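PDB 3WEU: L-lysine 6-oxidase from Marinomonas mediterranea, which oxidatively deaminates L-lysine at its epsilon-amino group with a cysteine tryptophylquinone cofactor, releasing the hydrogen peroxide that makes it antibacterial. Local coordinates for residues 585-590 with 611-616; 628-633 with 648-653; 506-511 with 617-622. One frame throughout, in Å; residues are numbered along the deposited sequence.

Contact 1 (585-590 with 611-616); sequences SPWDVL and NYARGI. With EDO (1,2-ethanediol), chain J.
Asp-588 and Asn-611 form an antiparallel, non-hydrogen-bonded pair with CA atoms 5.0 Å apart, and beside it Tyr-612 N donates to Trp-587 O over 2.8 Å in a nearly straight bond. The indole of Trp-587 and the amide of Asn-611 meet almost perpendicularly, their planes 87° apart. ND2 of Asn-611 stands 3.0 Å above the indole plane, over its centre; CG lies anti to the backbone N (chi1 180°), which carries the amide across to the ring. Water 1 accepts from that ND2 and donates to Asp-588 OD2. At the indole edge, NE1 gives a 3.1 Å hydrogen bond to O2 of an ethanediol, probably from the crystallisation liquor. Tyr-612 is met by both Pro-586 and Val-589: Pro-586 CB lies over the phenol, 3.9 Å from the ring centroid and 19° off its normal, a CH-pi contact, while Val-589 CG2 packs against Tyr-612 CB. The phenol OH bonds to Ala-630 O. Arg-614 NH1 returns to Asn-611 O, bracing the type I turn of 611-614. The whole is an antiparallel two-stranded sheet, 588-590 with 609-611, running out into overlapping type I (611-614) and type II (613-616) turns, a short distance along the chain from the cofactor tryptophan, Trp-581.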
loop_
_atom_site.group_PDB
_atom_site.type_symbol
_atom_site.label_atom_id
_atom_site.label_comp_id
_atom_site.label_asym_id
_atom_site.label_seq_id
_atom_site.Cartn_x
_atom_site.Cartn_y
_atom_site.Cartn_z
ATOM N N SER A 585 -21.187 -5.137 -19.767
ATOM C CA SER A 585 -20.110 -5.519 -18.879
ATOM C C SER A 585 -20.446 -6.948 -18.441
ATOM O O SER A 585 -21.057 -7.177 -17.412
ATOM C CB SER A 585 -20.002 -4.588 -17.695
ATOM O OG SER A 585 -18.810 -4.898 -17.033
ATOM N N PRO A 586 -20.183 -7.913 -19.331
ATOM C CA PRO A 586 -20.608 -9.286 -19.107
ATOM C C PRO A 586 -19.981 -9.881 -17.880
ATOM O O PRO A 586 -18.907 -9.409 -17.414
ATOM C CB PRO A 586 -20.088 -10.027 -20.362
ATOM C CG PRO A 586 -20.000 -8.982 -21.365
ATOM C CD PRO A 586 -19.527 -7.753 -20.641
ATOM N N TRP A 587 -20.616 -10.892 -17.337
ATOM C CA TRP A 587 -20.134 -11.544 -16.121
ATOM C C TRP A 587 -20.043 -13.024 -16.220
ATOM O O TRP A 587 -18.990 -13.596 -15.864
ATOM C CB TRP A 587 -20.973 -11.096 -14.936
ATOM C CG TRP A 587 -20.356 -11.315 -13.610
ATOM C CD1 TRP A 587 -20.867 -12.028 -12.553
ATOM C CD2 TRP A 587 -19.121 -10.761 -13.161
ATOM N NE1 TRP A 587 -20.007 -11.950 -11.507
ATOM C CE2 TRP A 587 -18.931 -11.182 -11.847
ATOM C CE3 TRP A 587 -18.157 -10.000 -13.760
ATOM C CZ2 TRP A 587 -17.816 -10.835 -11.112
ATOM C CZ3 TRP A 587 -17.008 -9.666 -13.024
ATOM C CH2 TRP A 587 -16.866 -10.097 -11.726
ATOM N N ASP A 588 -21.134 -13.681 -16.647
ATOM C CA ASP A 588 -21.169 -15.133 -16.758
ATOM C C ASP A 588 -21.334 -15.456 -18.233
ATOM O O ASP A 588 -22.369 -15.158 -18.810
ATOM C CB ASP A 588 -22.307 -15.680 -15.945
ATOM C CG ASP A 588 -22.332 -15.100 -14.548
ATOM O OD1 ASP A 588 -23.010 -14.087 -14.305
ATOM O OD2 ASP A 588 -21.592 -15.625 -13.709
ATOM N N VAL A 589 -20.275 -15.997 -18.828
ATOM C CA VAL A 589 -20.177 -16.180 -20.287
ATOM C C VAL A 589 -19.654 -17.543 -20.636
ATOM O O VAL A 589 -19.031 -18.223 -19.785
ATOM C CB VAL A 589 -19.278 -15.111 -20.929
ATOM C CG1 VAL A 589 -19.858 -13.732 -20.756
ATOM C CG2 VAL A 589 -17.851 -15.190 -20.442
ATOM N N LEU A 590 -19.887 -17.958 -21.891
ATOM C CA LEU A 590 -19.485 -19.297 -22.361
ATOM C C LEU A 590 -18.143 -19.227 -23.037
ATOM O O LEU A 590 -17.882 -18.291 -23.845
ATOM C CB LEU A 590 -20.547 -19.843 -23.339
ATOM C CG LEU A 590 -21.982 -19.976 -22.815
ATOM C CD1 LEU A 590 -22.833 -20.594 -23.928
ATOM C CD2 LEU A 590 -21.951 -20.905 -21.605
ATOM N N ASN A 611 -16.402 -17.008 -15.445
ATOM C CA ASN A 611 -16.384 -15.561 -15.231
ATOM C C ASN A 611 -15.682 -14.790 -16.361
ATOM O O ASN A 611 -14.500 -15.050 -16.764
ATOM C CB ASN A 611 -15.760 -15.209 -13.887
ATOM C CG ASN A 611 -15.726 -13.687 -13.660
ATOM O OD1 ASN A 611 -14.710 -13.012 -13.826
ATOM N ND2 ASN A 611 -16.853 -13.155 -13.248
ATOM N N TYR A 612 -16.406 -13.814 -16.878
ATOM C CA TYR A 612 -15.922 -13.023 -18.005
ATOM C C TYR A 612 -14.553 -12.332 -17.736
ATOM O O TYR A 612 -13.724 -12.176 -18.626
ATOM C CB TYR A 612 -16.959 -11.939 -18.338
ATOM C CG TYR A 612 -16.537 -10.922 -19.377
ATOM C CD1 TYR A 612 -16.516 -11.256 -20.733
ATOM C CD2 TYR A 612 -16.148 -9.650 -19.024
ATOM C CE1 TYR A 612 -16.140 -10.361 -21.693
ATOM C CE2 TYR A 612 -15.789 -8.749 -19.973
ATOM C CZ TYR A 612 -15.760 -9.122 -21.310
ATOM O OH TYR A 612 -15.356 -8.252 -22.254
ATOM N N ALA A 613 -14.412 -11.792 -16.532
ATOM C CA ALA A 613 -13.209 -11.031 -16.191
ATOM C C ALA A 613 -12.161 -11.861 -15.472
ATOM O O ALA A 613 -11.305 -11.274 -14.848
ATOM C CB ALA A 613 -13.596 -9.856 -15.310
ATOM N N ARG A 614 -12.185 -13.168 -15.578
ATOM C CA ARG A 614 -11.298 -14.019 -14.787
ATOM C C ARG A 614 -9.860 -13.582 -15.129
ATOM O O ARG A 614 -9.490 -13.419 -16.280
ATOM C CB ARG A 614 -11.555 -15.447 -15.077
ATOM C CG ARG A 614 -11.320 -15.882 -16.542
ATOM C CD ARG A 614 -12.002 -17.171 -16.896
ATOM N NE ARG A 614 -11.756 -17.487 -18.284
ATOM C CZ ARG A 614 -12.347 -16.887 -19.320
ATOM N NH1 ARG A 614 -13.238 -15.898 -19.148
ATOM N NH2 ARG A 614 -12.014 -17.278 -20.577
ATOM N N GLY A 615 -9.048 -13.446 -14.093
ATOM C CA GLY A 615 -7.680 -13.059 -14.252
ATOM C C GLY A 615 -7.395 -11.588 -14.029
ATOM O O GLY A 615 -6.259 -11.205 -13.763
ATOM N N ILE A 616 -8.413 -10.754 -14.193
ATOM C CA ILE A 616 -8.322 -9.327 -13.883
ATOM C C ILE A 616 -8.770 -9.214 -12.458
ATOM O O ILE A 616 -9.947 -9.096 -12.163
ATOM C CB ILE A 616 -9.251 -8.471 -14.708
ATOM C CG1 ILE A 616 -9.093 -8.741 -16.166
ATOM C CG2 ILE A 616 -8.961 -6.968 -14.474
ATOM C CD1 ILE A 616 -7.890 -8.174 -16.790
HETATM C C1 EDO J . -17.634 -14.355 -8.971
HETATM O O1 EDO J . -17.392 -13.956 -10.318
HETATM C C2 EDO J . -19.152 -14.537 -8.861
HETATM O O2 EDO J . -19.798 -13.258 -8.667
HETATM O O HOH W 1 -18.989 -15.132 -12.623
#

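Contact 2 (628-633 with 648-653); sequences ALAFIR and TERNHE
Thr-648 grips Phe-631 O twice: its backbone N donates over 2.8 Å and its hydroxyl OG1 over 2.7 Å, the two reaching Phe-631 O from opposite faces of the carbonyl plane. The second bond is possible because chi1 of 60° sets OG1 between the backbone N and the carbonyl carbon of Thr-648. In return Phe-631 N donates to Thr-648 O, nearly in line with the C=O bond, which completes an antiparallel hydrogen-bonded pair. Further along, where regular pairing has ended, Asn-651 N reaches Ala-628 O with an N-H...O angle of 174° and in the carbonyl plane.

Between these bonds the side chains of Ala-630, Leu-629 and Arg-650 pack together. Ala-630 CB sits 4.0 Å from Arg-650 CB, and the arginine, extended from CG to NE, runs beside Leu-629 with both side chains pointing the same way; its NH2, hydrogen-bonded to Arg-614 O and Tyr-612 O, passes 3.7 Å from Leu-629 CD2. Water 2 accepts from Ala-630 N and Arg-650 NE, linking the arginine to the backbone opposite. Water 3 accepts from Arg-633 NH1 and donates to both Thr-648 OG1 and Glu-649 OE2, bridging a charge pair whose NH1 and OE2 stand 4.5 Å apart, too far for a salt bridge.

A second shell fixes these groups. Arg-633 also donates to Val-47 O and Val-46 O, Glu-649 OE2 accepts from Phe-49 N, Asn-651 ND2 donates to Gly-54 O, and Lys-50 NZ bonds to Leu-629 O, Glu-649 O and Asn-651 OD1. Strands 631-634 and 645-648 thus form a two-stranded hairpin that follows helix 619-625; the 46-50 segment borders its charged side chains, and His-652 reaches helix 596-602 where the chain goes on toward strand 656-661.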
loop_
_atom_site.group_PDB
_atom_site.type_symbol
_atom_site.label_atom_id
_atom_site.label_comp_id
_atom_site.label_asym_id
_atom_site.label_seq_id
_atom_site.Cartn_x
_atom_site.Cartn_y
_atom_site.Cartn_z
ATOM N N ALA A 628 -7.648 -6.926 -23.091
ATOM C CA ALA A 628 -7.416 -8.343 -23.218
ATOM C C ALA A 628 -8.725 -9.140 -23.214
ATOM O O ALA A 628 -8.739 -10.318 -23.584
ATOM C CB ALA A 628 -6.564 -8.832 -22.077
ATOM N N LEU A 629 -9.807 -8.499 -22.809
ATOM C CA LEU A 629 -11.094 -9.228 -22.598
ATOM C C LEU A 629 -11.778 -9.595 -23.878
ATOM O O LEU A 629 -11.489 -9.055 -24.950
ATOM C CB LEU A 629 -12.063 -8.463 -21.700
ATOM C CG LEU A 629 -11.473 -8.233 -20.304
ATOM C CD1 LEU A 629 -12.158 -7.134 -19.507
ATOM C CD2 LEU A 629 -11.500 -9.497 -19.474
ATOM N N ALA A 630 -12.660 -10.584 -23.780
ATOM C CA ALA A 630 -13.316 -11.143 -24.928
ATOM C C ALA A 630 -14.441 -10.253 -25.437
ATOM O O ALA A 630 -15.051 -9.475 -24.684
ATOM C CB ALA A 630 -13.925 -12.469 -24.551
ATOM N N PHE A 631 -14.785 -10.468 -26.690
ATOM C CA PHE A 631 -16.032 -9.970 -27.237
ATOM C C PHE A 631 -16.985 -11.134 -27.301
ATOM O O PHE A 631 -16.673 -12.207 -27.898
ATOM C CB PHE A 631 -15.820 -9.441 -28.645
ATOM C CG PHE A 631 -15.157 -8.105 -28.664
ATOM C CD1 PHE A 631 -13.794 -7.993 -28.416
ATOM C CD2 PHE A 631 -15.916 -6.941 -28.756
ATOM C CE1 PHE A 631 -13.187 -6.739 -28.337
ATOM C CE2 PHE A 631 -15.317 -5.676 -28.696
ATOM C CZ PHE A 631 -13.937 -5.588 -28.501
ATOM N N ILE A 632 -18.136 -10.927 -26.721
ATOM C CA ILE A 632 -19.200 -11.959 -26.690
ATOM C C ILE A 632 -20.009 -11.796 -27.963
ATOM O O ILE A 632 -20.562 -10.744 -28.220
ATOM C CB ILE A 632 -20.112 -11.817 -25.452
ATOM C CG1 ILE A 632 -19.289 -11.646 -24.192
ATOM C CG2 ILE A 632 -21.072 -12.993 -25.335
ATOM C CD1 ILE A 632 -18.220 -12.717 -23.925
ATOM N N ARG A 633 -20.068 -12.860 -28.766
ATOM C CA ARG A 633 -20.697 -12.783 -30.045
ATOM C C ARG A 633 -21.370 -14.077 -30.513
ATOM O O ARG A 633 -21.023 -15.183 -30.041
ATOM C CB ARG A 633 -19.669 -12.281 -31.016
ATOM C CG ARG A 633 -19.309 -13.104 -32.178
ATOM C CD ARG A 633 -18.266 -12.430 -33.039
ATOM N NE ARG A 633 -18.816 -11.940 -34.241
ATOM C CZ ARG A 633 -18.088 -11.340 -35.182
ATOM N NH1 ARG A 633 -16.783 -11.126 -35.011
ATOM N NH2 ARG A 633 -18.635 -10.981 -36.302
ATOM N N THR A 648 -15.143 -14.608 -27.774
ATOM C CA THR A 648 -14.246 -14.668 -28.944
ATOM C C THR A 648 -13.114 -13.642 -28.652
ATOM O O THR A 648 -13.360 -12.612 -27.966
ATOM C CB THR A 648 -14.993 -14.262 -30.262
ATOM O OG1 THR A 648 -15.502 -12.920 -30.182
ATOM C CG2 THR A 648 -16.194 -15.217 -30.567
ATOM N N GLU A 649 -11.935 -13.890 -29.221
ATOM C CA GLU A 649 -10.858 -12.918 -29.277
ATOM C C GLU A 649 -10.307 -12.486 -27.896
ATOM O O GLU A 649 -9.651 -11.433 -27.766
ATOM C CB GLU A 649 -11.250 -11.702 -30.099
ATOM C CG GLU A 649 -11.603 -12.024 -31.542
ATOM C CD GLU A 649 -11.776 -10.768 -32.372
ATOM O OE1 GLU A 649 -10.737 -10.089 -32.626
ATOM O OE2 GLU A 649 -12.948 -10.454 -32.757
ATOM N N ARG A 650 -10.434 -13.361 -26.904
ATOM C CA ARG A 650 -9.800 -13.082 -25.582
ATOM C C ARG A 650 -8.306 -13.236 -25.758
ATOM O O ARG A 650 -7.880 -14.124 -26.468
ATOM C CB ARG A 650 -10.290 -14.079 -24.516
ATOM C CG ARG A 650 -10.121 -13.527 -23.104
ATOM C CD ARG A 650 -10.502 -14.484 -22.003
ATOM N NE ARG A 650 -10.937 -13.767 -20.802
ATOM C CZ ARG A 650 -10.323 -13.752 -19.609
ATOM N NH1 ARG A 650 -9.254 -14.474 -19.340
ATOM N NH2 ARG A 650 -10.831 -13.010 -18.658
ATOM N N ASN A 651 -7.489 -12.402 -25.121
ATOM C CA ASN A 651 -6.003 -12.527 -25.253
ATOM C C ASN A 651 -5.536 -13.472 -24.149
ATOM O O ASN A 651 -5.008 -13.053 -23.063
ATOM C CB ASN A 651 -5.340 -11.180 -25.190
ATOM C CG ASN A 651 -5.921 -10.163 -26.202
ATOM O OD1 ASN A 651 -6.715 -10.463 -27.029
ATOM N ND2 ASN A 651 -5.458 -8.971 -26.134
ATOM N N HIS A 652 -5.739 -14.743 -24.428
ATOM C CA HIS A 652 -5.537 -15.764 -23.414
ATOM C C HIS A 652 -4.078 -15.798 -22.967
ATOM O O HIS A 652 -3.779 -16.132 -21.795
ATOM C CB HIS A 652 -5.871 -17.150 -23.940
ATOM C CG HIS A 652 -7.295 -17.316 -24.321
ATOM N ND1 HIS A 652 -8.325 -17.204 -23.419
ATOM C CD2 HIS A 652 -7.862 -17.542 -25.541
ATOM C CE1 HIS A 652 -9.467 -17.400 -24.061
ATOM N NE2 HIS A 652 -9.210 -17.608 -25.349
ATOM N N GLU A 653 -3.183 -15.397 -23.871
ATOM C CA GLU A 653 -1.747 -15.461 -23.576
ATOM C C GLU A 653 -1.283 -14.529 -22.468
ATOM O O GLU A 653 -0.250 -14.776 -21.850
ATOM C CB GLU A 653 -0.932 -15.268 -24.860
ATOM C CG GLU A 653 -1.060 -16.530 -25.720
ATOM C CD GLU A 653 0.010 -16.664 -26.854
ATOM O OE1 GLU A 653 0.608 -15.653 -27.293
ATOM O OE2 GLU A 653 0.265 -17.794 -27.330
HETATM O O HOH W 2 -13.258 -12.316 -21.399
HETATM O O HOH W 3 -15.073 -11.987 -32.813
#

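Contact 3 (506-511 with 617-622); sequences ACPWQA and NSYSQM
This is an apolar packing contact between the beginnings of two short helices, 510-515 and 619-625, and it joins a segment of the LodA C-terminal family region to a part of the chain more than a hundred residues later. The evidence is that the two segments share no hydrogen bond and meet chiefly through carbon atoms, burying 232 Å²; in register, the nearest CA atoms are those of Gln-510 and Met-622, 6.0 Å apart. Tyr-619 bears much of it. With CG anti to the backbone N (chi1 169°), its ring extends across to the other segment, where CE1 lies 3.5 Å from Ala-511 CB and the backbone of Gln-510 meets the ring at its edge.

Met-622 approaches Gln-510 separately. Its CG packs 4.1 Å from Gln-510 CB, after which bends at chi2 and chi3 lead the thioether away; the Met-622 side chain also touches Phe-513 and Phe-514 of helix 510-515. Gln-510 in turn bends at chi2, laying CD over the indole face of Trp-509, whose ring meets Trp-626 edge-to-face. The start of helix 619-625 is fixed by an N-cap, Ser-618 OG accepting from Gln-621 N at 2.9 Å. Ahead of helix 510-515, a cis peptide precedes Pro-508, and the pyrrolidine ring of this residue crosses the end of the phenol obliquely, with Pro-508 CD 3.4 Å from Tyr-619 OH.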
loop_
_atom_site.group_PDB
_atom_site.type_symbol
_atom_site.label_atom_id
_atom_site.label_comp_id
_atom_site.label_asym_id
_atom_site.label_seq_id
_atom_site.Cartn_x
_atom_site.Cartn_y
_atom_site.Cartn_z
ATOM N N ALA A 506 -16.817 7.549 -14.139
ATOM C CA ALA A 506 -15.581 7.332 -13.410
ATOM C C ALA A 506 -14.386 7.829 -14.195
ATOM O O ALA A 506 -14.331 7.807 -15.436
ATOM C CB ALA A 506 -15.388 5.871 -13.040
ATOM N N CYS A 507 -13.419 8.297 -13.428
ATOM C CA CYS A 507 -12.148 8.819 -13.944
ATOM C C CYS A 507 -11.008 8.076 -13.301
ATOM O O CYS A 507 -10.646 8.357 -12.117
ATOM C CB CYS A 507 -12.079 10.300 -13.631
ATOM S SG CYS A 507 -10.653 11.046 -14.454
ATOM N N PRO A 508 -10.428 7.069 -14.016
ATOM C CA PRO A 508 -10.697 6.623 -15.370
ATOM C C PRO A 508 -11.875 5.622 -15.459
ATOM O O PRO A 508 -12.241 4.998 -14.471
ATOM C CB PRO A 508 -9.421 5.916 -15.761
ATOM C CG PRO A 508 -9.006 5.287 -14.501
ATOM C CD PRO A 508 -9.387 6.247 -13.398
ATOM N N TRP A 509 -12.416 5.485 -16.675
ATOM C CA TRP A 509 -13.613 4.645 -16.950
ATOM C C TRP A 509 -13.429 3.211 -16.572
ATOM O O TRP A 509 -14.391 2.535 -16.194
ATOM C CB TRP A 509 -14.003 4.705 -18.403
ATOM C CG TRP A 509 -13.005 4.108 -19.339
ATOM C CD1 TRP A 509 -12.019 4.756 -19.986
ATOM C CD2 TRP A 509 -12.939 2.746 -19.750
ATOM N NE1 TRP A 509 -11.304 3.888 -20.764
ATOM C CE2 TRP A 509 -11.829 2.626 -20.609
ATOM C CE3 TRP A 509 -13.692 1.611 -19.456
ATOM C CZ2 TRP A 509 -11.529 1.456 -21.257
ATOM C CZ3 TRP A 509 -13.334 0.429 -20.039
ATOM C CH2 TRP A 509 -12.271 0.359 -20.935
ATOM N N GLN A 510 -12.205 2.737 -16.615
ATOM C CA GLN A 510 -11.947 1.304 -16.271
ATOM C C GLN A 510 -12.412 0.984 -14.842
ATOM O O GLN A 510 -12.654 -0.160 -14.539
ATOM C CB GLN A 510 -10.498 0.909 -16.493
ATOM C CG GLN A 510 -10.009 0.902 -17.918
ATOM C CD GLN A 510 -9.423 2.252 -18.375
ATOM O OE1 GLN A 510 -9.637 3.315 -17.744
ATOM N NE2 GLN A 510 -8.659 2.208 -19.447
ATOM N N ALA A 511 -12.611 1.994 -13.964
ATOM C CA ALA A 511 -13.298 1.748 -12.679
ATOM C C ALA A 511 -14.766 1.407 -12.862
ATOM O O ALA A 511 -15.271 0.552 -12.191
ATOM C CB ALA A 511 -13.195 2.974 -11.768
ATOM N N ASN A 617 -7.820 -9.361 -11.560
ATOM C CA ASN A 617 -8.124 -9.575 -10.135
ATOM C C ASN A 617 -8.149 -8.260 -9.305
ATOM O O ASN A 617 -8.483 -8.298 -8.125
ATOM C CB ASN A 617 -7.135 -10.545 -9.535
ATOM C CG ASN A 617 -7.406 -11.980 -10.004
ATOM O OD1 ASN A 617 -8.517 -12.490 -9.795
ATOM N ND2 ASN A 617 -6.419 -12.637 -10.597
ATOM N N SER A 618 -7.805 -7.166 -9.944
ATOM C CA SER A 618 -7.793 -5.883 -9.311
ATOM C C SER A 618 -8.225 -4.803 -10.230
ATOM O O SER A 618 -8.076 -4.896 -11.436
ATOM C CB SER A 618 -6.337 -5.538 -8.794
ATOM O OG SER A 618 -5.481 -5.168 -9.890
ATOM N N TYR A 619 -8.654 -3.696 -9.622
ATOM C CA TYR A 619 -8.964 -2.478 -10.330
ATOM C C TYR A 619 -7.800 -2.020 -11.207
ATOM O O TYR A 619 -7.949 -1.664 -12.394
ATOM C CB TYR A 619 -9.305 -1.408 -9.266
ATOM C CG TYR A 619 -9.415 -0.018 -9.734
ATOM C CD1 TYR A 619 -9.834 0.285 -11.048
ATOM C CD2 TYR A 619 -9.197 1.007 -8.856
ATOM C CE1 TYR A 619 -9.988 1.590 -11.463
ATOM C CE2 TYR A 619 -9.377 2.327 -9.235
ATOM C CZ TYR A 619 -9.725 2.627 -10.536
ATOM O OH TYR A 619 -9.858 3.933 -10.934
ATOM N N SER A 620 -6.615 -2.010 -10.620
ATOM C CA SER A 620 -5.427 -1.601 -11.341
ATOM C C SER A 620 -5.141 -2.477 -12.575
ATOM O O SER A 620 -4.718 -2.000 -13.637
ATOM C CB SER A 620 -4.200 -1.485 -10.322
ATOM O OG SER A 620 -3.048 -1.390 -11.098
ATOM N N GLN A 621 -5.420 -3.759 -12.473
ATOM C CA GLN A 621 -5.216 -4.629 -13.613
ATOM C C GLN A 621 -6.227 -4.336 -14.698
ATOM O O GLN A 621 -5.900 -4.499 -15.869
ATOM C CB GLN A 621 -5.290 -6.090 -13.181
ATOM C CG GLN A 621 -4.062 -6.479 -12.396
ATOM C CD GLN A 621 -4.275 -7.716 -11.572
ATOM O OE1 GLN A 621 -5.117 -8.578 -11.896
ATOM N NE2 GLN A 621 -3.493 -7.863 -10.504
ATOM N N MET A 622 -7.426 -3.879 -14.324
ATOM C CA MET A 622 -8.422 -3.514 -15.327
ATOM C C MET A 622 -8.007 -2.266 -16.053
ATOM O O MET A 622 -8.095 -2.133 -17.318
ATOM C CB MET A 622 -9.802 -3.380 -14.736
ATOM C CG MET A 622 -10.902 -3.146 -15.792
ATOM S SD MET A 622 -11.161 -4.555 -16.910
ATOM C CE MET A 622 -12.409 -5.444 -15.986
#

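How the contacts relate
Along the chain, contact 1 is nested inside the long loop closed by contact 3, and contact 2 opens only after both have closed. The centres of contacts 1 and 2 are about 10 Å apart, those of 1 and 3 about 15 Å, and those of 2 and 3 about 18 Å. Segments 611-616 and 617-622 are continuous, so the turns after strand 609-611 run into helix 619-625, which strand 631-634 follows. Contacts 1 and 2 are joined directly, with Arg-650 NH2 donating to Arg-614 O; Leu-629 CD1 against Met-622 SD ties 2 to 3. Two small antiparallel sheets and a helix pair thus form one continuous cluster.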